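Local coordinates for transcriptional regulatory protein RcsB (Escherichia coli, PDB 5I4C) that serves as the DNA-binding response regulator of the Rcs phosphorelay, controlling transcription of genes for capsule synthesis, biofilm formation and cell division, here as its receiver domain, at residues 6-11 and 17-22; 27-32 and 118-123; 33-38 and 42-47; 72-77 and 81-86. One frame throughout, in Å; residues are numbered along the deposited sequence.

Contact 1: 6-11 and 17-22; sequences VIIADD and FGIRKS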
loop_
_atom_site.group_PDB
_atom_site.type_symbol
_atom_site.label_atom_id
_atom_site.label_comp_id
_atom_site.label_asym_id
_atom_site.label_seq_id
_atom_site.Cartn_x
_atom_site.Cartn_y
_atom_site.Cartn_z
ATOM N N VAL A 6 10.963 15.305 5.329
ATOM C CA VAL A 6 9.813 15.068 4.431
ATOM C C VAL A 6 8.565 14.767 5.224
ATOM O O VAL A 6 8.615 14.213 6.317
ATOM C CB VAL A 6 10.126 13.983 3.331
ATOM C CG1 VAL A 6 11.522 14.169 2.679
ATOM C CG2 VAL A 6 10.043 12.572 3.869
ATOM N N ILE A 7 7.411 15.173 4.680
ATOM C CA ILE A 7 6.093 14.800 5.209
ATOM C C ILE A 7 5.488 13.889 4.168
ATOM O O ILE A 7 5.673 14.136 2.962
ATOM C CB ILE A 7 5.206 16.058 5.372
ATOM C CG1 ILE A 7 5.777 16.962 6.444
ATOM C CG2 ILE A 7 3.786 15.694 5.657
ATOM C CD1 ILE A 7 4.961 18.203 6.629
ATOM N N ILE A 8 4.773 12.876 4.599
ATOM C CA ILE A 8 4.149 11.976 3.666
ATOM C C ILE A 8 2.656 12.006 3.922
ATOM O O ILE A 8 2.212 11.969 5.094
ATOM C CB ILE A 8 4.762 10.561 3.712
ATOM C CG1 ILE A 8 4.608 9.881 5.059
ATOM C CG2 ILE A 8 6.270 10.608 3.478
ATOM C CD1 ILE A 8 5.189 8.439 5.087
ATOM N N ALA A 9 1.873 12.094 2.851
ATOM C CA ALA A 9 0.444 12.225 3.012
ATOM C C ALA A 9 -0.302 11.351 2.022
ATOM O O ALA A 9 -0.052 11.396 0.803
ATOM C CB ALA A 9 0.025 13.679 2.876
ATOM N N ASP A 10 -1.131 10.467 2.572
ATOM C CA ASP A 10 -1.947 9.534 1.769
ATOM C C ASP A 10 -3.033 9.004 2.651
ATOM O O ASP A 10 -2.784 8.760 3.835
ATOM C CB ASP A 10 -1.134 8.371 1.248
ATOM C CG ASP A 10 -1.869 7.614 0.091
ATOM O OD1 ASP A 10 -1.718 7.959 -1.066
ATOM O OD2 ASP A 10 -2.599 6.681 0.313
ATOM N N ASP A 11 -4.199 8.762 2.104
ATOM C CA ASP A 11 -5.266 8.260 3.004
ATOM C C ASP A 11 -5.243 6.740 3.157
ATOM O O ASP A 11 -6.182 6.203 3.680
ATOM C CB ASP A 11 -6.651 8.810 2.629
ATOM C CG ASP A 11 -7.105 8.374 1.270
ATOM O OD1 ASP A 11 -6.213 8.184 0.400
ATOM O OD2 ASP A 11 -8.347 8.259 1.084
ATOM N N PHE A 17 3.059 3.231 5.426
ATOM C CA PHE A 17 3.960 2.202 5.957
ATOM C C PHE A 17 5.080 1.883 4.976
ATOM O O PHE A 17 6.261 1.870 5.368
ATOM C CB PHE A 17 3.143 0.933 6.246
ATOM C CG PHE A 17 3.939 -0.191 6.800
ATOM C CD1 PHE A 17 4.316 -0.201 8.113
ATOM C CD2 PHE A 17 4.346 -1.204 6.009
ATOM C CE1 PHE A 17 5.062 -1.279 8.613
ATOM C CE2 PHE A 17 5.130 -2.244 6.456
ATOM C CZ PHE A 17 5.461 -2.310 7.786
ATOM N N GLY A 18 4.728 1.587 3.713
ATOM C CA GLY A 18 5.729 1.197 2.677
ATOM C C GLY A 18 6.740 2.304 2.445
ATOM O O GLY A 18 7.938 2.074 2.425
ATOM N N ILE A 19 6.220 3.529 2.309
ATOM C CA ILE A 19 7.051 4.692 2.146
ATOM C C ILE A 19 7.991 4.879 3.353
ATOM O O ILE A 19 9.188 5.060 3.180
ATOM C CB ILE A 19 6.206 5.950 1.853
ATOM C CG1 ILE A 19 5.548 5.761 0.477
ATOM C CG2 ILE A 19 7.128 7.169 1.851
ATOM C CD1 ILE A 19 4.618 6.872 0.024
ATOM N N ARG A 20 7.470 4.776 4.562
ATOM C CA ARG A 20 8.340 4.939 5.757
ATOM C C ARG A 20 9.465 3.858 5.784
ATOM O O ARG A 20 10.618 4.186 6.087
ATOM C CB ARG A 20 7.476 4.948 7.023
ATOM C CG ARG A 20 8.189 4.973 8.346
ATOM C CD ARG A 20 7.224 4.473 9.465
ATOM N NE ARG A 20 5.865 4.937 9.189
ATOM C CZ ARG A 20 4.746 4.219 9.400
ATOM N NH1 ARG A 20 4.780 2.984 9.958
ATOM N NH2 ARG A 20 3.555 4.722 9.003
ATOM N N LYS A 21 9.132 2.611 5.447
ATOM C CA LYS A 21 10.061 1.527 5.415
ATOM C C LYS A 21 11.150 1.776 4.391
ATOM O O LYS A 21 12.315 1.559 4.645
ATOM C CB LYS A 21 9.353 0.232 5.069
ATOM C CG LYS A 21 8.502 -0.412 6.140
ATOM C CD LYS A 21 9.245 -0.646 7.467
ATOM C CE LYS A 21 8.937 0.512 8.421
ATOM N NZ LYS A 21 9.323 0.125 9.805
ATOM N N SER A 22 10.795 2.330 3.260
ATOM C CA SER A 22 11.766 2.616 2.246
ATOM C C SER A 22 12.685 3.791 2.686
ATOM O O SER A 22 13.934 3.746 2.573
ATOM C CB SER A 22 11.069 2.923 0.919
ATOM O OG SER A 22 12.076 3.550 0.115
#

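Contact 2: 27-32 and 118-123; sequences EWVNVV and KALAAL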
loop_
_atom_site.group_PDB
_atom_site.type_symbol
_atom_site.label_atom_id
_atom_site.label_comp_id
_atom_site.label_asym_id
_atom_site.label_seq_id
_atom_site.Cartn_x
_atom_site.Cartn_y
_atom_site.Cartn_z
ATOM N N GLU A 27 19.709 7.359 4.966
ATOM C CA GLU A 27 20.300 8.044 6.108
ATOM C C GLU A 27 19.916 9.522 6.091
ATOM O O GLU A 27 19.572 10.050 7.108
ATOM C CB GLU A 27 21.871 7.870 6.163
ATOM C CG GLU A 27 22.565 7.892 4.768
ATOM C CD GLU A 27 23.982 8.514 4.673
ATOM O OE1 GLU A 27 24.236 9.222 3.645
ATOM O OE2 GLU A 27 24.853 8.277 5.566
ATOM N N TRP A 28 19.902 10.165 4.942
ATOM C CA TRP A 28 19.797 11.612 4.917
ATOM C C TRP A 28 18.346 12.108 4.819
ATOM O O TRP A 28 18.125 13.300 4.791
ATOM C CB TRP A 28 20.672 12.227 3.815
ATOM C CG TRP A 28 20.540 11.534 2.538
ATOM C CD1 TRP A 28 21.240 10.451 2.137
ATOM C CD2 TRP A 28 19.652 11.860 1.484
ATOM N NE1 TRP A 28 20.829 10.061 0.898
ATOM C CE2 TRP A 28 19.853 10.916 0.470
ATOM C CE3 TRP A 28 18.726 12.871 1.291
ATOM C CZ2 TRP A 28 19.158 10.937 -0.724
ATOM C CZ3 TRP A 28 18.014 12.891 0.098
ATOM C CH2 TRP A 28 18.226 11.926 -0.893
ATOM N N VAL A 29 17.396 11.195 4.790
ATOM C CA VAL A 29 15.955 11.522 4.724
ATOM C C VAL A 29 15.334 11.210 6.055
ATOM O O VAL A 29 15.484 10.112 6.533
ATOM C CB VAL A 29 15.234 10.726 3.601
ATOM C CG1 VAL A 29 13.740 10.908 3.683
ATOM C CG2 VAL A 29 15.701 11.189 2.241
ATOM N N ASN A 30 14.598 12.177 6.613
ATOM C CA ASN A 30 13.856 12.018 7.849
ATOM C C ASN A 30 12.418 12.355 7.577
ATOM O O ASN A 30 12.107 13.436 7.052
ATOM C CB ASN A 30 14.388 12.933 8.958
ATOM C CG ASN A 30 15.813 12.622 9.283
ATOM O OD1 ASN A 30 16.704 13.402 8.988
ATOM N ND2 ASN A 30 16.055 11.429 9.789
ATOM N N VAL A 31 11.557 11.424 7.935
ATOM C CA VAL A 31 10.125 11.612 7.936
ATOM C C VAL A 31 9.737 12.319 9.208
ATOM O O VAL A 31 9.875 11.753 10.284
ATOM C CB VAL A 31 9.382 10.271 7.825
ATOM C CG1 VAL A 31 7.895 10.495 7.871
ATOM C CG2 VAL A 31 9.794 9.585 6.559
ATOM N N VAL A 32 9.264 13.552 9.065
ATOM C CA VAL A 32 8.862 14.413 10.153
ATOM C C VAL A 32 7.321 14.434 10.315
ATOM O O VAL A 32 6.805 14.985 11.296
ATOM C CB VAL A 32 9.460 15.844 10.053
ATOM C CG1 VAL A 32 10.966 15.761 9.995
ATOM C CG2 VAL A 32 8.993 16.635 8.835
ATOM N N LYS A 118 14.913 7.939 -5.573
ATOM C CA LYS A 118 15.500 8.502 -6.756
ATOM C C LYS A 118 14.923 9.905 -6.949
ATOM O O LYS A 118 15.667 10.826 -7.322
ATOM C CB LYS A 118 15.205 7.654 -8.011
ATOM C CG LYS A 118 15.620 6.177 -8.002
ATOM C CD LYS A 118 15.013 5.558 -9.256
ATOM C CE LYS A 118 15.401 4.118 -9.504
ATOM N NZ LYS A 118 15.598 3.899 -10.970
ATOM N N ALA A 119 13.616 10.082 -6.711
ATOM C CA ALA A 119 13.025 11.418 -6.846
ATOM C C ALA A 119 13.627 12.427 -5.839
ATOM O O ALA A 119 13.921 13.601 -6.164
ATOM C CB ALA A 119 11.506 11.314 -6.701
ATOM N N LEU A 120 13.816 11.956 -4.615
ATOM C CA LEU A 120 14.396 12.789 -3.579
ATOM C C LEU A 120 15.881 13.145 -3.870
ATOM O O LEU A 120 16.291 14.257 -3.588
ATOM C CB LEU A 120 14.281 12.120 -2.209
ATOM C CG LEU A 120 12.845 11.984 -1.690
ATOM C CD1 LEU A 120 12.915 11.319 -0.326
ATOM C CD2 LEU A 120 12.175 13.323 -1.567
ATOM N N ALA A 121 16.668 12.203 -4.383
ATOM C CA ALA A 121 18.060 12.533 -4.877
ATOM C C ALA A 121 18.050 13.590 -5.962
ATOM O O ALA A 121 18.875 14.496 -5.962
ATOM C CB ALA A 121 18.747 11.293 -5.400
ATOM N N ALA A 122 17.101 13.479 -6.896
ATOM C CA ALA A 122 16.953 14.482 -7.956
ATOM C C ALA A 122 16.661 15.840 -7.363
ATOM O O ALA A 122 17.297 16.880 -7.746
ATOM C CB ALA A 122 15.847 14.099 -8.930
ATOM N N LEU A 123 15.659 15.870 -6.486
ATOM C CA LEU A 123 15.325 17.110 -5.769
ATOM C C LEU A 123 16.513 17.747 -5.072
ATOM O O LEU A 123 16.690 19.001 -5.088
ATOM C CB LEU A 123 14.244 16.895 -4.725
ATOM C CG LEU A 123 12.863 17.244 -5.265
ATOM C CD1 LEU A 123 12.481 16.482 -6.536
ATOM C CD2 LEU A 123 11.796 17.100 -4.173
#

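Contact 3: 33-38 and 42-47; sequences GEFEDS and INNLPK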
loop_
_atom_site.group_PDB
_atom_site.type_symbol
_atom_site.label_atom_id
_atom_site.label_comp_id
_atom_site.label_asym_id
_atom_site.label_seq_id
_atom_site.Cartn_x
_atom_site.Cartn_y
_atom_site.Cartn_z
ATOM N N GLY A 33 6.569 13.833 9.402
ATOM C CA GLY A 33 5.117 13.753 9.599
ATOM C C GLY A 33 4.447 12.874 8.604
ATOM O O GLY A 33 4.946 12.729 7.473
ATOM N N GLU A 34 3.335 12.281 9.033
ATOM C CA GLU A 34 2.470 11.532 8.162
ATOM C C GLU A 34 1.032 11.994 8.385
ATOM O O GLU A 34 0.604 12.022 9.540
ATOM C CB GLU A 34 2.492 10.058 8.532
ATOM C CG GLU A 34 3.888 9.531 8.585
ATOM C CD GLU A 34 3.894 8.013 8.743
ATOM O OE1 GLU A 34 2.827 7.438 9.068
ATOM O OE2 GLU A 34 4.957 7.402 8.589
ATOM N N PHE A 35 0.289 12.215 7.307
ATOM C CA PHE A 35 -1.100 12.600 7.359
ATOM C C PHE A 35 -1.978 11.813 6.407
ATOM O O PHE A 35 -1.488 11.270 5.411
ATOM C CB PHE A 35 -1.136 14.097 6.977
ATOM C CG PHE A 35 -0.341 14.926 7.908
ATOM C CD1 PHE A 35 -0.903 15.315 9.103
ATOM C CD2 PHE A 35 0.978 15.275 7.628
ATOM C CE1 PHE A 35 -0.167 16.050 9.998
ATOM C CE2 PHE A 35 1.743 15.985 8.552
ATOM C CZ PHE A 35 1.143 16.396 9.732
ATOM N N GLU A 36 -3.260 11.751 6.718
ATOM C CA GLU A 36 -4.272 11.107 5.911
ATOM C C GLU A 36 -5.401 11.996 5.461
ATOM O O GLU A 36 -6.411 11.507 4.939
ATOM C CB GLU A 36 -4.833 9.926 6.726
ATOM C CG GLU A 36 -3.684 9.059 7.209
ATOM C CD GLU A 36 -4.099 7.761 7.879
ATOM O OE1 GLU A 36 -3.212 7.233 8.629
ATOM O OE2 GLU A 36 -5.246 7.251 7.607
ATOM N N ASP A 37 -5.289 13.296 5.715
ATOM C CA ASP A 37 -6.377 14.252 5.501
ATOM C C ASP A 37 -5.662 15.563 5.282
ATOM O O ASP A 37 -4.690 15.847 5.980
ATOM C CB ASP A 37 -7.306 14.245 6.755
ATOM C CG ASP A 37 -8.412 15.289 6.723
ATOM O OD1 ASP A 37 -8.064 16.467 6.746
ATOM O OD2 ASP A 37 -9.647 14.964 6.763
ATOM N N SER A 38 -6.109 16.374 4.341
ATOM C CA SER A 38 -5.370 17.592 4.082
ATOM C C SER A 38 -5.615 18.661 5.152
ATOM O O SER A 38 -4.838 19.606 5.244
ATOM C CB SER A 38 -5.757 18.172 2.719
ATOM O OG SER A 38 -7.122 18.510 2.610
ATOM N N ILE A 42 -2.394 20.585 6.617
ATOM C CA ILE A 42 -2.268 22.022 6.521
ATOM C C ILE A 42 -2.183 22.627 7.907
ATOM O O ILE A 42 -1.401 23.533 8.123
ATOM C CB ILE A 42 -3.445 22.651 5.733
ATOM C CG1 ILE A 42 -3.433 22.262 4.240
ATOM C CG2 ILE A 42 -3.531 24.189 5.931
ATOM C CD1 ILE A 42 -2.102 22.431 3.586
ATOM N N ASN A 43 -2.955 22.091 8.848
ATOM C CA ASN A 43 -2.900 22.560 10.231
ATOM C C ASN A 43 -1.586 22.387 10.897
ATOM O O ASN A 43 -1.198 23.238 11.667
ATOM C CB ASN A 43 -3.936 21.890 11.124
ATOM C CG ASN A 43 -5.279 22.469 10.977
ATOM O OD1 ASN A 43 -5.450 23.543 10.446
ATOM N ND2 ASN A 43 -6.270 21.725 11.401
ATOM N N ASN A 44 -0.885 21.311 10.584
ATOM C CA ASN A 44 0.370 21.018 11.261
ATOM C C ASN A 44 1.608 21.355 10.455
ATOM O O ASN A 44 2.653 21.482 11.024
ATOM C CB ASN A 44 0.367 19.585 11.624
ATOM C CG ASN A 44 -0.604 19.324 12.695
ATOM O OD1 ASN A 44 -0.403 19.742 13.839
ATOM N ND2 ASN A 44 -1.756 18.776 12.334
ATOM N N LEU A 45 1.475 21.587 9.171
ATOM C CA LEU A 45 2.589 22.024 8.329
ATOM C C LEU A 45 3.499 23.116 8.931
ATOM O O LEU A 45 4.690 22.934 8.956
ATOM C CB LEU A 45 2.137 22.434 6.910
ATOM C CG LEU A 45 2.532 21.429 5.814
ATOM C CD1 LEU A 45 1.812 21.685 4.504
ATOM C CD2 LEU A 45 4.001 21.468 5.577
ATOM N N PRO A 46 2.945 24.232 9.395
ATOM C CA PRO A 46 3.836 25.275 9.949
ATOM C C PRO A 46 4.672 24.790 11.134
ATOM O O PRO A 46 5.722 25.379 11.446
ATOM C CB PRO A 46 2.878 26.372 10.399
ATOM C CG PRO A 46 1.588 26.100 9.626
ATOM C CD PRO A 46 1.531 24.594 9.508
ATOM N N LYS A 47 4.235 23.709 11.784
ATOM C CA LYS A 47 4.890 23.222 13.029
ATOM C C LYS A 47 6.093 22.249 12.828
ATOM O O LYS A 47 6.750 21.816 13.795
ATOM C CB LYS A 47 3.850 22.583 13.953
ATOM C CG LYS A 47 2.617 23.425 14.244
ATOM C CD LYS A 47 1.567 22.495 14.892
ATOM C CE LYS A 47 0.221 23.129 15.037
ATOM N NZ LYS A 47 -0.680 22.199 15.762
#

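Contact 4: 72-77 and 81-86; sequences KYIKRH and LSIIVL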
loop_
_atom_site.group_PDB
_atom_site.type_symbol
_atom_site.label_atom_id
_atom_site.label_comp_id
_atom_site.label_asym_id
_atom_site.label_seq_id
_atom_site.Cartn_x
_atom_site.Cartn_y
_atom_site.Cartn_z
ATOM N N LYS A 72 -2.710 24.380 -5.157
ATOM C CA LYS A 72 -2.787 25.854 -5.193
ATOM C C LYS A 72 -2.731 26.458 -3.810
ATOM O O LYS A 72 -2.047 27.433 -3.573
ATOM C CB LYS A 72 -4.096 26.280 -5.849
ATOM C CG LYS A 72 -4.082 26.175 -7.346
ATOM C CD LYS A 72 -5.455 26.547 -7.923
ATOM C CE LYS A 72 -5.293 27.615 -8.966
ATOM N NZ LYS A 72 -6.500 27.617 -9.799
ATOM N N TYR A 73 -3.464 25.890 -2.892
ATOM C CA TYR A 73 -3.379 26.282 -1.494
ATOM C C TYR A 73 -1.928 26.218 -0.960
ATOM O O TYR A 73 -1.405 27.213 -0.417
ATOM C CB TYR A 73 -4.363 25.463 -0.620
ATOM C CG TYR A 73 -4.431 26.005 0.777
ATOM C CD1 TYR A 73 -3.431 25.693 1.702
ATOM C CD2 TYR A 73 -5.397 26.969 1.147
ATOM C CE1 TYR A 73 -3.393 26.265 2.958
ATOM C CE2 TYR A 73 -5.396 27.513 2.444
ATOM C CZ TYR A 73 -4.393 27.155 3.334
ATOM O OH TYR A 73 -4.285 27.655 4.573
ATOM N N ILE A 74 -1.276 25.083 -1.136
ATOM C CA ILE A 74 0.110 24.882 -0.615
ATOM C C ILE A 74 1.117 25.805 -1.306
ATOM O O ILE A 74 2.013 26.384 -0.634
ATOM C CB ILE A 74 0.534 23.413 -0.725
ATOM C CG1 ILE A 74 -0.388 22.567 0.152
ATOM C CG2 ILE A 74 1.962 23.222 -0.243
ATOM C CD1 ILE A 74 -0.282 21.123 -0.064
ATOM N N LYS A 75 1.001 25.968 -2.626
ATOM C CA LYS A 75 1.934 26.847 -3.328
ATOM C C LYS A 75 1.846 28.254 -2.860
ATOM O O LYS A 75 2.840 28.933 -2.818
ATOM C CB LYS A 75 1.742 26.894 -4.832
ATOM C CG LYS A 75 1.868 25.595 -5.583
ATOM C CD LYS A 75 3.181 24.871 -5.372
ATOM C CE LYS A 75 4.401 25.503 -6.071
ATOM N NZ LYS A 75 5.622 24.617 -5.855
ATOM N N ARG A 76 0.655 28.674 -2.487
ATOM C CA ARG A 76 0.444 30.049 -2.034
ATOM C C ARG A 76 0.876 30.235 -0.608
ATOM O O ARG A 76 1.521 31.222 -0.266
ATOM C CB ARG A 76 -1.022 30.314 -2.203
ATOM C CG ARG A 76 -1.413 31.666 -1.894
ATOM C CD ARG A 76 -2.777 31.940 -2.509
ATOM N NE ARG A 76 -3.109 33.142 -1.823
ATOM C CZ ARG A 76 -3.737 33.185 -0.652
ATOM N NH1 ARG A 76 -4.274 32.114 -0.113
ATOM N NH2 ARG A 76 -3.903 34.362 -0.068
ATOM N N HIS A 77 0.471 29.313 0.264
ATOM C CA HIS A 77 0.742 29.482 1.698
ATOM C C HIS A 77 2.117 28.957 2.169
ATOM O O HIS A 77 2.603 29.393 3.193
ATOM C CB HIS A 77 -0.359 28.790 2.530
ATOM C CG HIS A 77 -1.662 29.510 2.495
ATOM N ND1 HIS A 77 -1.926 30.602 3.302
ATOM C CD2 HIS A 77 -2.749 29.354 1.703
ATOM C CE1 HIS A 77 -3.148 31.039 3.048
ATOM N NE2 HIS A 77 -3.675 30.293 2.097
ATOM N N LEU A 81 7.990 25.129 -0.168
ATOM C CA LEU A 81 7.836 23.698 0.114
ATOM C C LEU A 81 7.812 22.958 -1.218
ATOM O O LEU A 81 7.002 23.288 -2.111
ATOM C CB LEU A 81 6.552 23.445 0.868
ATOM C CG LEU A 81 6.291 22.011 1.298
ATOM C CD1 LEU A 81 7.328 21.505 2.279
ATOM C CD2 LEU A 81 4.906 21.895 1.899
ATOM N N SER A 82 8.699 21.988 -1.350
ATOM C CA SER A 82 8.804 21.233 -2.605
ATOM C C SER A 82 7.767 20.182 -2.508
ATOM O O SER A 82 7.457 19.711 -1.430
ATOM C CB SER A 82 10.166 20.627 -2.767
ATOM O OG SER A 82 11.158 21.614 -2.840
ATOM N N ILE A 83 7.180 19.839 -3.619
ATOM C CA ILE A 83 6.098 18.888 -3.610
ATOM C C ILE A 83 6.348 17.772 -4.613
ATOM O O ILE A 83 6.692 18.047 -5.775
ATOM C CB ILE A 83 4.805 19.556 -3.991
ATOM C CG1 ILE A 83 4.464 20.633 -3.004
ATOM C CG2 ILE A 83 3.670 18.531 -4.060
ATOM C CD1 ILE A 83 3.348 21.491 -3.557
ATOM N N ILE A 84 6.286 16.554 -4.116
ATOM C CA ILE A 84 6.182 15.356 -4.916
ATOM C C ILE A 84 4.786 14.796 -4.813
ATOM O O ILE A 84 4.318 14.446 -3.704
ATOM C CB ILE A 84 7.186 14.288 -4.526
ATOM C CG1 ILE A 84 8.610 14.812 -4.751
ATOM C CG2 ILE A 84 6.977 13.009 -5.361
ATOM C CD1 ILE A 84 9.686 13.891 -4.189
ATOM N N VAL A 85 4.142 14.690 -5.981
ATOM C CA VAL A 85 2.832 14.070 -6.104
ATOM C C VAL A 85 2.963 12.553 -6.331
ATOM O O VAL A 85 3.715 12.152 -7.173
ATOM C CB VAL A 85 2.002 14.747 -7.201
ATOM C CG1 VAL A 85 0.741 13.974 -7.558
ATOM C CG2 VAL A 85 1.601 16.131 -6.683
ATOM N N LEU A 86 2.179 11.778 -5.589
ATOM C CA LEU A 86 2.001 10.340 -5.767
ATOM C C LEU A 86 0.772 10.106 -6.620
ATOM O O LEU A 86 -0.315 10.593 -6.270
ATOM C CB LEU A 86 1.740 9.660 -4.395
ATOM C CG LEU A 86 2.848 9.772 -3.348
ATOM C CD1 LEU A 86 2.404 9.177 -1.999
ATOM C CD2 LEU A 86 4.104 9.098 -3.903
#

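Contact 1: 6-11 and 17-22
Rotation about chi1 to 62° leaves CG1 of Ile8 flanked by the N and C atoms of its own residue, and an extended chi2 of 178° then carries CD1 straight out toward helix 13-23. On the helix, Ile19 holds CG2 anti to its backbone N, which turns that methyl to the strand. The two meet inside the first beta-alpha-beta unit of the receiver domain, where strand 4-9, helix 13-23 and strand 29-35 follow one another. One methyl of the helix meets two branches of the strand residue: Ile19 CG2 lies 3.9 Å from Ile8 CG2 and 4.0 Å from Ile8 CD1. The two side chains run antiparallel alongside one another instead of meeting end on. Between the backbones, the CA atoms of Ile8 and Ile19 are 8.0 Å apart. The packing is purely apolar and buried, and Leu16 of the same helix also touches Ile8. The strand runs on into Asp10, which forms a salt bridge with Lys109 and lies near Asp56, the predicted phosphorylation site, within the acidic pocket characteristic of receivers. The next residue along the helix also comes close to the strand through its main chain, where Arg20 N stands 4.3 Å from Ile8 CD1.

Contact 2: 27-32 and 118-123
Trp28, just ahead of strand 29-35, reaches helix 112-124 with the far corner of its six-membered ring. A chi1 of 46° folds the indole back over the main chain and swings it toward the helix. CH2 then stands 3.8 Å from Ala121 N and 4.0 Å from Leu120 C, both close to the ring plane, so the indole abuts the helix backbone edge-on. The same CH2 atom lies 4.2 Å from Leu120 CB. Next in sequence, Val29 points its side chain to the helix and meets Leu120 at about a right angle: CD1 of Leu120 is 3.8 Å from Val29 CG2 and 4.1 Å from Val29 CG1, fitting against both methyls. Val29 CG2 also lies 3.5 Å above the plane of the Trp28 ring, so one methyl of Val29 rests against one face of the indole, toward its rim. Leu120 further touches Met4, Leu23 and Ile84, which places its end among two strands and helix 13-23. This apolar joint ties the beginning of an edge strand to the last helix of the chain, which packs on the same side of the sheet as helix 13-23, as in the (beta-alpha)5 fold of CheY-like receiver domains.

Contact 3: 33-38 and 42-47
Phe35 and Asn44 meet across the turn between the end of strand 29-35 and helix 38-44, and Ser38 and Ile42 meet within the first turn of that helix. Phe35 has the most surface buried here. Its chi1 of -60° sets CG beside the backbone N and sends the ring toward the helix, where CZ comes 3.8 Å from Asn44 CB. The neighbouring ring atom CE1 lies 3.9 Å from both Asn44 CB and Asn44 ND2. The amide plane is only 14° from that of the ring, and both the methylene and the amide nitrogen come near the aromatic, CB marginally the closer. The polar end of Asn44 has partners of its own: ND2 bonds to Ala40 O one turn back, and OD1 accepts from Lys47 NZ at 3.1 Å. Ser38 uses its carbonyl, with Ile42 N donating to Ser38 O at 3.0 Å and an N-H...O angle of 163°, the i to i+4 bond of an alpha helix. Ile42 CG1 sits 3.2 Å from the same oxygen, close against the bond. Ser38 OG bonds Gly65 O, while Asp37 at the N-cap uses OD1 to receive Thr39 N and, weakly, Ala40 N. The strand thus passes through a capped helix start into the crossover that leads over strand 4-9 to strand 52-56 in the receiver fold. Chemically, polarity and packing are divided: backbone and capping bonds fix the first turn, while the ring-to-methylene contact is one point where helix and strand meet, and both Asn44 amide ends have partners.

Contact 4: 72-77 and 81-86
This is a buried apolar contact between the last turns of helix 67-77 and the start of strand 82-87, joined by a short connection. Ile74 is its hub on the helix. It turns a single methyl to two strand-side residues at once: CG2 lies 3.9 Å from Leu81 CD2 and 4.0 Å from Ile83 CD1. For Leu81, a chi1 of -177° and the turn at chi2 together bring CD2 to Ile74 CG2. Ile83, two residues on, points its side chain directly to the helix and meets Ile74 at a slant. The segments complete the beta-alpha-beta crossover from strand 52-56 through helix 67-77 to strand 82-87, and Leu53 of the first of these strands touches both Ile74 and Leu81. The first side-chain bond of Lys75 leads away from the strand, but bends at chi2 (-56°) and chi3 (-73°) fold the chain back until CD rests 3.8 Å from Ile83 CD1, so the Ile83 methyl meets a lysine methylene as well as Ile74 CG2. The ammonium continues past: Lys75 NZ is 4.2 Å from Leu81 O, too far for a bond, and makes a weak hydrogen bond to Asp102 O. Nearby, Ile83 N donates to Glu104 OE1, in the loop just ahead of strand 105-108.

How the contacts relate
Contacts 1 and 2 use helices on one side of the five-stranded parallel sheet, 13-23 and 112-124, and contacts 3 and 4 those on the other, 38-44 and 67-77. Contacts 1 and 2, whose centres are about 12 Å apart, join through neighbouring strands, with a probable backbone bond of 2.8 Å from Val6 N to Asn30 O. Contacts 2 and 3 share strand 29-35. A 2.7 Å salt bridge between Arg20 NE and Glu34 OE2 links contacts 1 and 3. Between contacts 3 and 4, Ile42 CD1 lies 3.8 Å from Ile74 CG1. Ile84 CD1 ties contact 4 to contact 2, at 3.7 Å from Leu120 CD2. Contact 1 contains Asp10 of the acidic pocket.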